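Xylulose kinase (Escherichia coli, PDB 2ITM) catalyses the ATP-dependent phosphorylation of D-xylulose to D-xylulose 5-phosphate, and works as a homodimer of the FGGY kinase family. Local coordinates at residues G232-G237 with H286-M291; G75-A80 with H275-A280; V239-V244 with S389-G394; P152-R157 with M168-G173. All blocks are in the same frame, centred on the assembly; numbering follows the deposited sequence.

Interaction 1 (G232-G237 with H286-M291); sequences GDNAAG and HLMSVM. With XUL (D-xylulose), chain C.
Asn234 and Met288 meet beside the bound D-xylulose, their side chains crossing at about a right angle, with Asn234 ND2 3.4 Å from Met288 CE. Both groups also touch the sugar: Asn234 ND2 comes within 3.1 Å of its C3, and Met288 CE lies 3.4 Å from its O2. The methionine chain bends at chi2 (73°) and again at chi3 (128°), which brings its methyl back against the amide and the ligand together. A second, looser contact joins Ala235 CB to His286 CE1 at 4.3 Å, the methyl approaching the imidazole obliquely. Asp233, the probable proton acceptor, does not reach segment 286-291 but takes the hydrogen bond from O5 of xylulose on its OD2 at 2.9 Å. O5 is the hydroxyl that receives the phosphate, so the placement fits a general base. With chi1 at 60°, Asp233 CG sits between its own backbone N and carbonyl carbon, and OD1 accepts a weak bond from Asn234 N. Further out, Gly232 occupies the N-cap position of helix 233-241 and donates its N to Ser169 OG, while the ring of His286 stacks with Phe260. The helix, which follows strand 226-232 of the N-terminal domain, thus meets strand 285-291 of the C-terminal domain beside the substrate; backbone bonds tie that strand to 275-278 and to 257-262.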
loop_
_atom_site.group_PDB
_atom_site.type_symbol
_atom_site.label_atom_id
_atom_site.label_comp_id
_atom_site.label_asym_id
_atom_site.label_seq_id
_atom_site.Cartn_x
_atom_site.Cartn_y
_atom_site.Cartn_z
ATOM N N GLY A 232 33.405 14.442 -14.464
ATOM C CA GLY A 232 32.485 13.693 -13.645
ATOM C C GLY A 232 31.663 12.758 -14.503
ATOM O O GLY A 232 31.463 13.013 -15.680
ATOM N N ASP A 233 31.183 11.678 -13.902
ATOM C CA ASP A 233 30.485 10.642 -14.642
ATOM C C ASP A 233 29.297 11.116 -15.479
ATOM O O ASP A 233 29.171 10.744 -16.626
ATOM C CB ASP A 233 30.123 9.451 -13.757
ATOM C CG ASP A 233 29.230 9.820 -12.593
ATOM O OD1 ASP A 233 28.794 10.976 -12.487
ATOM O OD2 ASP A 233 28.908 9.002 -11.729
ATOM N N ASN A 234 28.437 11.946 -14.907
ATOM C CA ASN A 234 27.355 12.543 -15.672
ATOM C C ASN A 234 27.832 13.325 -16.890
ATOM O O ASN A 234 27.449 13.022 -18.002
ATOM C CB ASN A 234 26.444 13.399 -14.793
ATOM C CG ASN A 234 25.738 12.599 -13.729
ATOM O OD1 ASN A 234 25.115 11.603 -14.008
ATOM N ND2 ASN A 234 25.842 13.039 -12.502
ATOM N N ALA A 235 28.675 14.324 -16.669
ATOM C CA ALA A 235 29.148 15.167 -17.753
ATOM C C ALA A 235 29.873 14.374 -18.831
ATOM O O ALA A 235 29.675 14.606 -20.003
ATOM C CB ALA A 235 30.006 16.285 -17.242
ATOM N N ALA A 236 30.701 13.424 -18.417
ATOM C CA ALA A 236 31.399 12.564 -19.363
ATOM C C ALA A 236 30.459 11.691 -20.175
ATOM O O ALA A 236 30.601 11.583 -21.371
ATOM C CB ALA A 236 32.440 11.722 -18.669
ATOM N N GLY A 237 29.511 11.061 -19.500
ATOM C CA GLY A 237 28.378 10.445 -20.145
ATOM C C GLY A 237 27.715 11.287 -21.210
ATOM O O GLY A 237 27.488 10.826 -22.305
ATOM N N HIS A 286 25.969 23.117 -17.567
ATOM C CA HIS A 286 24.809 22.239 -17.589
ATOM C C HIS A 286 23.986 22.215 -16.314
ATOM O O HIS A 286 24.471 22.521 -15.233
ATOM C CB HIS A 286 25.179 20.815 -18.001
ATOM C CG HIS A 286 25.676 19.960 -16.881
ATOM N ND1 HIS A 286 27.013 19.782 -16.619
ATOM C CD2 HIS A 286 25.017 19.216 -15.966
ATOM C CE1 HIS A 286 27.154 18.973 -15.589
ATOM N NE2 HIS A 286 25.957 18.617 -15.174
ATOM N N LEU A 287 22.728 21.844 -16.466
ATOM C CA LEU A 287 21.867 21.547 -15.346
ATOM C C LEU A 287 21.705 20.047 -15.266
ATOM O O LEU A 287 21.825 19.351 -16.256
ATOM C CB LEU A 287 20.503 22.205 -15.525
ATOM C CG LEU A 287 20.273 23.576 -14.914
ATOM C CD1 LEU A 287 21.496 24.402 -14.973
ATOM C CD2 LEU A 287 19.147 24.273 -15.601
ATOM N N MET A 288 21.430 19.556 -14.075
ATOM C CA MET A 288 21.072 18.162 -13.918
ATOM C C MET A 288 20.146 17.905 -12.741
ATOM O O MET A 288 20.122 18.655 -11.777
ATOM C CB MET A 288 22.315 17.262 -13.902
ATOM C CG MET A 288 22.824 16.875 -12.545
ATOM S SD MET A 288 21.783 15.665 -11.732
ATOM C CE MET A 288 22.970 14.428 -11.292
ATOM N N SER A 289 19.370 16.841 -12.858
ATOM C CA SER A 289 18.479 16.423 -11.806
ATOM C C SER A 289 18.399 14.916 -11.772
ATOM O O SER A 289 18.247 14.278 -12.799
ATOM C CB SER A 289 17.097 17.021 -12.018
ATOM O OG SER A 289 16.238 16.660 -10.978
ATOM N N VAL A 290 18.514 14.356 -10.581
ATOM C CA VAL A 290 18.245 12.952 -10.398
ATOM C C VAL A 290 16.800 12.662 -10.763
ATOM O O VAL A 290 15.901 13.404 -10.413
ATOM C CB VAL A 290 18.581 12.458 -8.998
ATOM C CG1 VAL A 290 18.314 10.993 -8.879
ATOM C CG2 VAL A 290 20.014 12.724 -8.691
ATOM N N MET A 291 16.598 11.589 -11.500
ATOM C CA MET A 291 15.271 11.170 -11.885
ATOM C C MET A 291 15.042 9.751 -11.449
ATOM O O MET A 291 15.975 9.050 -11.108
ATOM C CB MET A 291 15.103 11.293 -13.385
ATOM C CG MET A 291 15.299 12.708 -13.896
ATOM S SD MET A 291 14.021 13.834 -13.388
ATOM C CE MET A 291 13.094 13.937 -14.864
HETATM C C1 XUL C . 25.262 13.957 -8.201
HETATM C C2 XUL C . 25.118 12.789 -9.162
HETATM C C3 XUL C . 26.351 12.097 -9.625
HETATM C C4 XUL C . 26.281 10.714 -9.034
HETATM C C5 XUL C . 27.615 9.997 -9.045
HETATM O O1 XUL C . 25.517 15.151 -8.892
HETATM O O2 XUL C . 23.927 12.033 -9.145
HETATM O O3 XUL C . 27.420 12.757 -9.012
HETATM O O4 XUL C . 25.857 10.915 -7.714
HETATM O O5 XUL C . 28.582 10.853 -9.565
#

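Interaction 2 (G75-A80 with H275-A280); sequences GQMHGA and HSFCHA. With XUL (D-xylulose), chain C.
Met77 and His78 meet Phe277 at the sugar site between the two actin-like ATPase domains of this FGGY kinase: the loop following strand 70-75 belongs to the N-terminal domain, strand 275-278 to the C-terminal one. The direct contacts are apolar and light, burying 84 Å² in all. Met77 CE lies 4.4 Å from Phe277 CE1, and His78 CE1 lies 4.3 Å from Phe277 CZ. Phe277 CZ stands at the edge of the imidazole, near its plane, and so does not cover a face of the histidine. Met77 CB does cover one face of the His78 ring, 3.5 Å above its plane and displaced toward the rim, and the Met77 side chain also packs on Asn234.

Of these two segments, it is the loop that hydrogen-bonds xylulose; Asp233 OD2 takes O5 from the helix side. Met77 N donates to O5 at 2.8 Å and a nearly straight 164°, holding the hydroxyl to be phosphorylated, and His78 takes the O1 end of the sugar. The other ring nitrogen of the histidine, ND1, is bonded to Gly173 O, so both are engaged and the rotation of the ring is set. Met77 CG lies anti to its carbonyl carbon (chi1 -54°), sending the chain toward the strand. Cutting Met77 back to an alanine would probably open a gap between Phe277 and the sugar and remove one of the packing partners of Asn234, although the backbone N could still bind. His78 NE2 and xylulose O1 are 3.1 Å apart at an angle of 175°, and either could be the donor.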
loop_
_atom_site.group_PDB
_atom_site.type_symbol
_atom_site.label_atom_id
_atom_site.label_comp_id
_atom_site.label_asym_id
_atom_site.label_seq_id
_atom_site.Cartn_x
_atom_site.Cartn_y
_atom_site.Cartn_z
ATOM N N GLY A 75 34.580 9.562 -13.540
ATOM C CA GLY A 75 34.461 9.129 -12.165
ATOM C C GLY A 75 33.192 9.524 -11.441
ATOM O O GLY A 75 32.618 10.572 -11.683
ATOM N N GLN A 76 32.773 8.655 -10.540
ATOM C CA GLN A 76 31.865 9.014 -9.475
ATOM C C GLN A 76 32.235 10.355 -8.853
ATOM O O GLN A 76 33.364 10.581 -8.466
ATOM C CB GLN A 76 31.797 7.905 -8.418
ATOM C CG GLN A 76 33.100 7.635 -7.700
ATOM C CD GLN A 76 32.941 6.819 -6.431
ATOM O OE1 GLN A 76 32.360 7.274 -5.467
ATOM N NE2 GLN A 76 33.482 5.619 -6.440
ATOM N N MET A 77 31.258 11.235 -8.777
ATOM C CA MET A 77 31.497 12.617 -8.418
ATOM C C MET A 77 31.588 12.785 -6.898
ATOM O O MET A 77 31.169 11.920 -6.158
ATOM C CB MET A 77 30.405 13.505 -9.008
ATOM C CG MET A 77 30.208 13.346 -10.516
ATOM S SD MET A 77 28.745 14.154 -11.146
ATOM C CE MET A 77 29.245 15.826 -11.006
ATOM N N HIS A 78 32.142 13.907 -6.455
ATOM C CA HIS A 78 31.955 14.384 -5.091
ATOM C C HIS A 78 32.641 13.620 -3.956
ATOM O O HIS A 78 32.485 13.971 -2.802
ATOM C CB HIS A 78 30.495 14.288 -4.677
ATOM C CG HIS A 78 29.551 14.951 -5.622
ATOM N ND1 HIS A 78 29.655 16.276 -5.971
ATOM C CD2 HIS A 78 28.475 14.472 -6.281
ATOM C CE1 HIS A 78 28.686 16.583 -6.808
ATOM N NE2 HIS A 78 27.960 15.504 -7.015
ATOM N N GLY A 79 33.358 12.555 -4.289
ATOM C CA GLY A 79 34.056 11.747 -3.310
ATOM C C GLY A 79 35.230 12.524 -2.743
ATOM O O GLY A 79 36.006 13.111 -3.474
ATOM N N ALA A 80 35.349 12.524 -1.425
ATOM C CA ALA A 80 36.442 13.205 -0.757
ATOM C C ALA A 80 37.642 12.299 -0.450
ATOM O O ALA A 80 37.594 11.473 0.447
ATOM C CB ALA A 80 35.963 13.898 0.477
ATOM N N HIS A 275 20.507 20.919 -10.124
ATOM C CA HIS A 275 21.902 21.243 -9.961
ATOM C C HIS A 275 22.536 21.877 -11.177
ATOM O O HIS A 275 22.204 21.556 -12.298
ATOM C CB HIS A 275 22.671 20.037 -9.485
ATOM C CG HIS A 275 22.284 19.613 -8.113
ATOM N ND1 HIS A 275 21.903 18.330 -7.809
ATOM C CD2 HIS A 275 22.168 20.324 -6.973
ATOM C CE1 HIS A 275 21.596 18.260 -6.532
ATOM N NE2 HIS A 275 21.745 19.457 -6.001
ATOM N N SER A 276 23.439 22.808 -10.911
ATOM C CA SER A 276 24.119 23.540 -11.950
ATOM C C SER A 276 25.625 23.412 -11.795
ATOM O O SER A 276 26.188 23.773 -10.773
ATOM C CB SER A 276 23.683 25.005 -11.945
ATOM O OG SER A 276 24.347 25.749 -12.936
ATOM N N PHE A 277 26.259 22.869 -12.812
ATOM C CA PHE A 277 27.694 22.666 -12.830
ATOM C C PHE A 277 28.332 23.118 -14.123
ATOM O O PHE A 277 27.653 23.353 -15.114
ATOM C CB PHE A 277 28.022 21.195 -12.610
ATOM C CG PHE A 277 27.500 20.626 -11.344
ATOM C CD1 PHE A 277 26.699 19.511 -11.355
ATOM C CD2 PHE A 277 27.830 21.189 -10.136
ATOM C CE1 PHE A 277 26.226 18.984 -10.197
ATOM C CE2 PHE A 277 27.366 20.656 -8.970
ATOM C CZ PHE A 277 26.569 19.550 -8.996
ATOM N N CYS A 278 29.653 23.200 -14.122
ATOM C CA CYS A 278 30.400 23.270 -15.355
ATOM C C CYS A 278 30.261 21.969 -16.139
ATOM O O CYS A 278 30.129 20.911 -15.562
ATOM C CB CYS A 278 31.871 23.612 -15.090
ATOM S SG CYS A 278 32.192 25.174 -14.263
ATOM N N HIS A 279 30.270 22.073 -17.457
ATOM C CA HIS A 279 30.376 20.914 -18.334
ATOM C C HIS A 279 31.842 20.546 -18.565
ATOM O O HIS A 279 32.721 21.353 -18.354
ATOM C CB HIS A 279 29.667 21.198 -19.663
ATOM C CG HIS A 279 29.278 19.977 -20.435
ATOM N ND1 HIS A 279 29.589 18.701 -20.027
ATOM C CD2 HIS A 279 28.592 19.841 -21.588
ATOM C CE1 HIS A 279 29.117 17.833 -20.898
ATOM N NE2 HIS A 279 28.509 18.501 -21.857
ATOM N N ALA A 280 32.083 19.323 -19.013
ATOM C CA ALA A 280 33.432 18.830 -19.232
ATOM C C ALA A 280 34.055 19.345 -20.531
ATOM O O ALA A 280 35.044 18.822 -21.009
ATOM C CB ALA A 280 33.462 17.318 -19.190
HETATM C C1 XUL C . 25.262 13.957 -8.201
HETATM C C2 XUL C . 25.118 12.789 -9.162
HETATM C C3 XUL C . 26.351 12.097 -9.625
HETATM C C4 XUL C . 26.281 10.714 -9.034
HETATM C C5 XUL C . 27.615 9.997 -9.045
HETATM O O1 XUL C . 25.517 15.151 -8.892
HETATM O O2 XUL C . 23.927 12.033 -9.145
HETATM O O3 XUL C . 27.420 12.757 -9.012
HETATM O O4 XUL C . 25.857 10.915 -7.714
HETATM O O5 XUL C . 28.582 10.853 -9.565
#

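Interaction 3 (V239-V244 with S389-G394); sequences VGVGMV and SVTLIG
This is a buried, mainly apolar contact between the C-terminal end of helix 233-241, with the turn that follows, and strand 390-393 in the sheet of the C-terminal domain. Val241 and Met243 point toward Thr391 and Ile393, and the two segments bury 132 Å² between them. Val241 uses both of its branches: CG2 meets Ile393 CD1 at 4.1 Å, and CG1 meets Thr391 CG2 at 4.2 Å. The valine and isoleucine side chains cross obliquely. In Ile393, CG1 lies between the backbone N and the carbonyl carbon (chi1 56°), and CD1 extends from it to the valine. Met243 adds a third touch, its CE resting 4.1 Å from Thr391 OG1 as the two side chains run antiparallel alongside one another. That hydroxyl is hydrogen-bonded to Arg417 NE on the neighbouring strand 414-417, so its polar need is met although a methyl lies beside it.

The alternation of Thr391 and Ile393 toward the helix end, with Val390 pointing away, shows one face of the strand doing the packing. Strand 249-253 flanks the site, and its Met250 touches both Met243 and Ile393. The backbone turn between the two hydrophobic residues is made by Gly242 at positive phi (96°), where a side chain would collide with the carbonyl O of Val241. Its N makes a weak bond to Val239 O. This glycine ends the helix in a Schellman motif, here placing Val241 and Met243 on either side of the turn against a sheet strand of the actin-like ATPase fold.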
loop_
_atom_site.group_PDB
_atom_site.type_symbol
_atom_site.label_atom_id
_atom_site.label_comp_id
_atom_site.label_asym_id
_atom_site.label_seq_id
_atom_site.Cartn_x
_atom_site.Cartn_y
_atom_site.Cartn_z
ATOM N N VAL A 239 28.958 13.764 -22.808
ATOM C CA VAL A 239 29.857 13.977 -23.916
ATOM C C VAL A 239 29.861 12.763 -24.856
ATOM O O VAL A 239 29.932 12.914 -26.074
ATOM C CB VAL A 239 31.294 14.290 -23.404
ATOM C CG1 VAL A 239 32.302 14.111 -24.505
ATOM C CG2 VAL A 239 31.371 15.736 -22.859
ATOM N N GLY A 240 29.823 11.570 -24.288
ATOM C CA GLY A 240 29.762 10.353 -25.065
ATOM C C GLY A 240 28.504 10.250 -25.898
ATOM O O GLY A 240 28.483 9.588 -26.889
ATOM N N VAL A 241 27.457 10.932 -25.466
ATOM C CA VAL A 241 26.143 10.803 -26.069
ATOM C C VAL A 241 25.951 11.931 -27.061
ATOM O O VAL A 241 25.042 11.909 -27.866
ATOM C CB VAL A 241 25.058 10.787 -24.972
ATOM C CG1 VAL A 241 23.746 11.305 -25.455
ATOM C CG2 VAL A 241 24.914 9.405 -24.401
ATOM N N GLY A 242 26.853 12.895 -27.044
ATOM C CA GLY A 242 26.926 13.937 -28.024
ATOM C C GLY A 242 26.221 15.167 -27.538
ATOM O O GLY A 242 25.894 16.079 -28.273
ATOM N N MET A 243 25.993 15.193 -26.238
ATOM C CA MET A 243 25.339 16.309 -25.615
ATOM C C MET A 243 26.323 17.396 -25.250
ATOM O O MET A 243 27.131 17.238 -24.360
ATOM C CB MET A 243 24.530 15.845 -24.405
ATOM C CG MET A 243 23.121 16.381 -24.352
ATOM S SD MET A 243 21.834 15.325 -24.989
ATOM C CE MET A 243 22.458 14.937 -26.579
ATOM N N VAL A 244 26.246 18.508 -25.957
ATOM C CA VAL A 244 27.425 19.273 -26.288
ATOM C C VAL A 244 27.169 20.778 -26.400
ATOM O O VAL A 244 28.030 21.573 -26.075
ATOM C CB VAL A 244 28.086 18.719 -27.547
ATOM C CG1 VAL A 244 28.456 19.814 -28.502
ATOM C CG2 VAL A 244 29.262 17.841 -27.198
ATOM N N SER A 389 14.593 18.975 -28.812
ATOM C CA SER A 389 14.245 17.600 -28.573
ATOM C C SER A 389 14.920 17.126 -27.304
ATOM O O SER A 389 15.825 17.763 -26.817
ATOM C CB SER A 389 14.666 16.734 -29.756
ATOM O OG SER A 389 13.557 16.095 -30.339
ATOM N N VAL A 390 14.461 16.000 -26.798
ATOM C CA VAL A 390 15.130 15.330 -25.724
ATOM C C VAL A 390 15.598 13.961 -26.177
ATOM O O VAL A 390 14.812 13.136 -26.572
ATOM C CB VAL A 390 14.227 15.220 -24.498
ATOM C CG1 VAL A 390 14.806 14.277 -23.489
ATOM C CG2 VAL A 390 14.010 16.568 -23.892
ATOM N N THR A 391 16.901 13.762 -26.123
ATOM C CA THR A 391 17.466 12.464 -26.310
ATOM C C THR A 391 17.074 11.486 -25.245
ATOM O O THR A 391 17.194 11.762 -24.066
ATOM C CB THR A 391 18.982 12.540 -26.468
ATOM O OG1 THR A 391 19.302 12.700 -27.845
ATOM C CG2 THR A 391 19.603 11.220 -26.153
ATOM N N LEU A 392 16.615 10.329 -25.668
ATOM C CA LEU A 392 16.039 9.361 -24.768
ATOM C C LEU A 392 16.798 8.053 -24.903
ATOM O O LEU A 392 16.789 7.430 -25.931
ATOM C CB LEU A 392 14.566 9.180 -25.103
ATOM C CG LEU A 392 13.667 8.361 -24.196
ATOM C CD1 LEU A 392 13.679 8.831 -22.766
ATOM C CD2 LEU A 392 12.288 8.369 -24.736
ATOM N N ILE A 393 17.470 7.660 -23.831
ATOM C CA ILE A 393 18.257 6.444 -23.828
ATOM C C ILE A 393 18.091 5.667 -22.534
ATOM O O ILE A 393 17.503 6.155 -21.582
ATOM C CB ILE A 393 19.733 6.756 -24.068
ATOM C CG1 ILE A 393 20.243 7.748 -23.035
ATOM C CG2 ILE A 393 19.947 7.291 -25.465
ATOM C CD1 ILE A 393 21.631 7.566 -22.707
ATOM N N GLY A 394 18.627 4.452 -22.519
ATOM C CA GLY A 394 18.578 3.599 -21.352
ATOM C C GLY A 394 17.581 2.482 -21.536
ATOM O O GLY A 394 16.732 2.553 -22.402
#

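Interaction 4 (P152-R157 with M168-G173); sequences PKDYLR and MSDAAG
Lys153 NZ and Asp170 OD1 form a salt bridge at 2.9 Å, the side chains coming from opposite directions to join helix 152-161 to helix 168-172. The lysine meets OD1 on the anti side of the carboxylate, 26° out of its plane. Its chain runs extended until chi4 (-56°), where a final bend turns NZ to the acids. NZ also bonds to Asp154 OD1 at 2.8 Å, on the syn side, and to Asp167, so three carboxylates share one ammonium. Asp154 OD1 accepts a second charged donor, Arg157 NH2 at 2.9 Å; the two donors approach from opposite faces of the carboxylate plane. Its OD2 is bonded to Ser166 OG, so both oxygens are occupied. Asp170 OD1 takes a further bond from a water at 2.6 Å, and that water accepts from Lys153 N at 3.2 Å, which links the acid to the helix backbone as well. Asp154 OD2 and Asp170 OD1 lie 4.1 Å apart with their carboxylate planes turned 78° from each other. A methionine in place of Lys153 would probably leave these two acids and Asp167 without their shared counter-charge. The arginine's guanidinium is anchored further by backbone carbonyls of Ala165, Val228 and Ala229. Such a buried network implies that the acids are probably kept ionised, their mutual repulsion offset by Lys153 and Arg157.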
loop_
_atom_site.group_PDB
_atom_site.type_symbol
_atom_site.label_atom_id
_atom_site.label_comp_id
_atom_site.label_asym_id
_atom_site.label_seq_id
_atom_site.Cartn_x
_atom_site.Cartn_y
_atom_site.Cartn_z
ATOM N N PRO A 152 37.615 11.295 -6.763
ATOM C CA PRO A 152 38.026 9.897 -6.882
ATOM C C PRO A 152 38.800 9.611 -8.170
ATOM O O PRO A 152 39.844 8.988 -8.119
ATOM C CB PRO A 152 36.686 9.152 -6.824
ATOM C CG PRO A 152 35.831 10.030 -5.995
ATOM C CD PRO A 152 36.183 11.412 -6.377
ATOM N N LYS A 153 38.302 10.081 -9.304
ATOM C CA LYS A 153 38.980 9.859 -10.569
ATOM C C LYS A 153 40.325 10.588 -10.620
ATOM O O LYS A 153 41.248 10.158 -11.287
ATOM C CB LYS A 153 38.100 10.277 -11.730
ATOM C CG LYS A 153 38.325 11.695 -12.176
ATOM C CD LYS A 153 37.442 12.069 -13.313
ATOM C CE LYS A 153 37.845 13.403 -13.895
ATOM N NZ LYS A 153 37.860 14.503 -12.923
ATOM N N ASP A 154 40.398 11.695 -9.899
ATOM C CA ASP A 154 41.588 12.503 -9.824
ATOM C C ASP A 154 42.667 11.865 -8.955
ATOM O O ASP A 154 43.844 12.044 -9.207
ATOM C CB ASP A 154 41.256 13.917 -9.370
ATOM C CG ASP A 154 40.292 14.617 -10.306
ATOM O OD1 ASP A 154 40.320 14.334 -11.507
ATOM O OD2 ASP A 154 39.472 15.444 -9.922
ATOM N N TYR A 155 42.264 11.099 -7.953
ATOM C CA TYR A 155 43.230 10.300 -7.218
ATOM C C TYR A 155 43.837 9.269 -8.150
ATOM O O TYR A 155 45.029 9.055 -8.155
ATOM C CB TYR A 155 42.616 9.602 -6.008
ATOM C CG TYR A 155 43.543 8.576 -5.400
ATOM C CD1 TYR A 155 44.565 8.954 -4.562
ATOM C CD2 TYR A 155 43.408 7.235 -5.691
ATOM C CE1 TYR A 155 45.409 8.021 -4.014
ATOM C CE2 TYR A 155 44.242 6.300 -5.156
ATOM C CZ TYR A 155 45.249 6.692 -4.321
ATOM O OH TYR A 155 46.092 5.758 -3.795
ATOM N N LEU A 156 42.976 8.670 -8.955
ATOM C CA LEU A 156 43.382 7.805 -10.039
ATOM C C LEU A 156 44.407 8.430 -10.977
ATOM O O LEU A 156 45.416 7.820 -11.280
ATOM C CB LEU A 156 42.161 7.324 -10.808
ATOM C CG LEU A 156 42.229 5.944 -11.408
ATOM C CD1 LEU A 156 42.875 4.959 -10.466
ATOM C CD2 LEU A 156 40.842 5.489 -11.776
ATOM N N ARG A 157 44.140 9.649 -11.427
ATOM C CA ARG A 157 45.091 10.385 -12.230
ATOM C C ARG A 157 46.466 10.490 -11.581
ATOM O O ARG A 157 47.461 10.193 -12.201
ATOM C CB ARG A 157 44.548 11.766 -12.596
ATOM C CG ARG A 157 45.503 12.619 -13.392
ATOM C CD ARG A 157 45.241 14.108 -13.317
ATOM N NE ARG A 157 43.820 14.385 -13.236
ATOM C CZ ARG A 157 42.978 14.207 -14.230
ATOM N NH1 ARG A 157 43.414 13.781 -15.400
ATOM N NH2 ARG A 157 41.703 14.465 -14.058
ATOM N N MET A 168 36.680 20.893 -14.751
ATOM C CA MET A 168 35.645 21.810 -14.290
ATOM C C MET A 168 34.315 21.136 -13.868
ATOM O O MET A 168 33.621 21.602 -12.994
ATOM C CB MET A 168 35.390 22.893 -15.333
ATOM C CG MET A 168 36.615 23.731 -15.671
ATOM S SD MET A 168 37.238 24.698 -14.303
ATOM C CE MET A 168 38.576 25.524 -15.097
ATOM N N SER A 169 33.963 20.040 -14.518
ATOM C CA SER A 169 32.739 19.335 -14.219
ATOM C C SER A 169 32.775 18.591 -12.892
ATOM O O SER A 169 31.814 18.614 -12.172
ATOM C CB SER A 169 32.318 18.420 -15.379
ATOM O OG SER A 169 33.033 17.211 -15.392
ATOM N N ASP A 170 33.888 17.940 -12.618
ATOM C CA ASP A 170 34.063 17.268 -11.346
ATOM C C ASP A 170 34.284 18.292 -10.225
ATOM O O ASP A 170 33.707 18.192 -9.161
ATOM C CB ASP A 170 35.241 16.288 -11.432
ATOM C CG ASP A 170 34.877 14.875 -10.934
ATOM O OD1 ASP A 170 35.797 14.033 -10.902
ATOM O OD2 ASP A 170 33.751 14.530 -10.557
ATOM N N ALA A 171 35.139 19.281 -10.502
ATOM C CA ALA A 171 35.448 20.340 -9.562
ATOM C C ALA A 171 34.210 21.126 -9.121
ATOM O O ALA A 171 34.116 21.519 -7.981
ATOM C CB ALA A 171 36.500 21.266 -10.125
ATOM N N ALA A 172 33.286 21.353 -10.036
ATOM C CA ALA A 172 32.053 22.025 -9.702
ATOM C C ALA A 172 31.318 21.308 -8.577
ATOM O O ALA A 172 30.685 21.932 -7.745
ATOM C CB ALA A 172 31.187 22.148 -10.908
ATOM N N GLY A 173 31.427 19.988 -8.557
ATOM C CA GLY A 173 30.759 19.179 -7.572
ATOM C C GLY A 173 31.304 19.225 -6.161
ATOM O O GLY A 173 30.735 18.620 -5.285
HETATM O O HOH W 1 35.580 11.759 -9.753
#

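All four contacts are buried, but their chemistry follows their place. Interactions 1 and 2 bridge the two domains around xylulose, share the sheet neighbours 285-291 and 275-278, and are coupled through Asp233 N to Gly75 O; across their segments they offer mostly van der Waals touches, the hydrogen bonds going to the sugar. Interaction 3 uses the other end of the helix begun in interaction 1 and is largely apolar, linked to interaction 2 by His279 NE2 to Met243 O. Interaction 4, charged and wholly in the N-terminal domain, backs the site: Gly173 O holds His78, and Ser169 OG meets Gly232 N. It does not touch interaction 3, about 8 Å away at the nearest atoms.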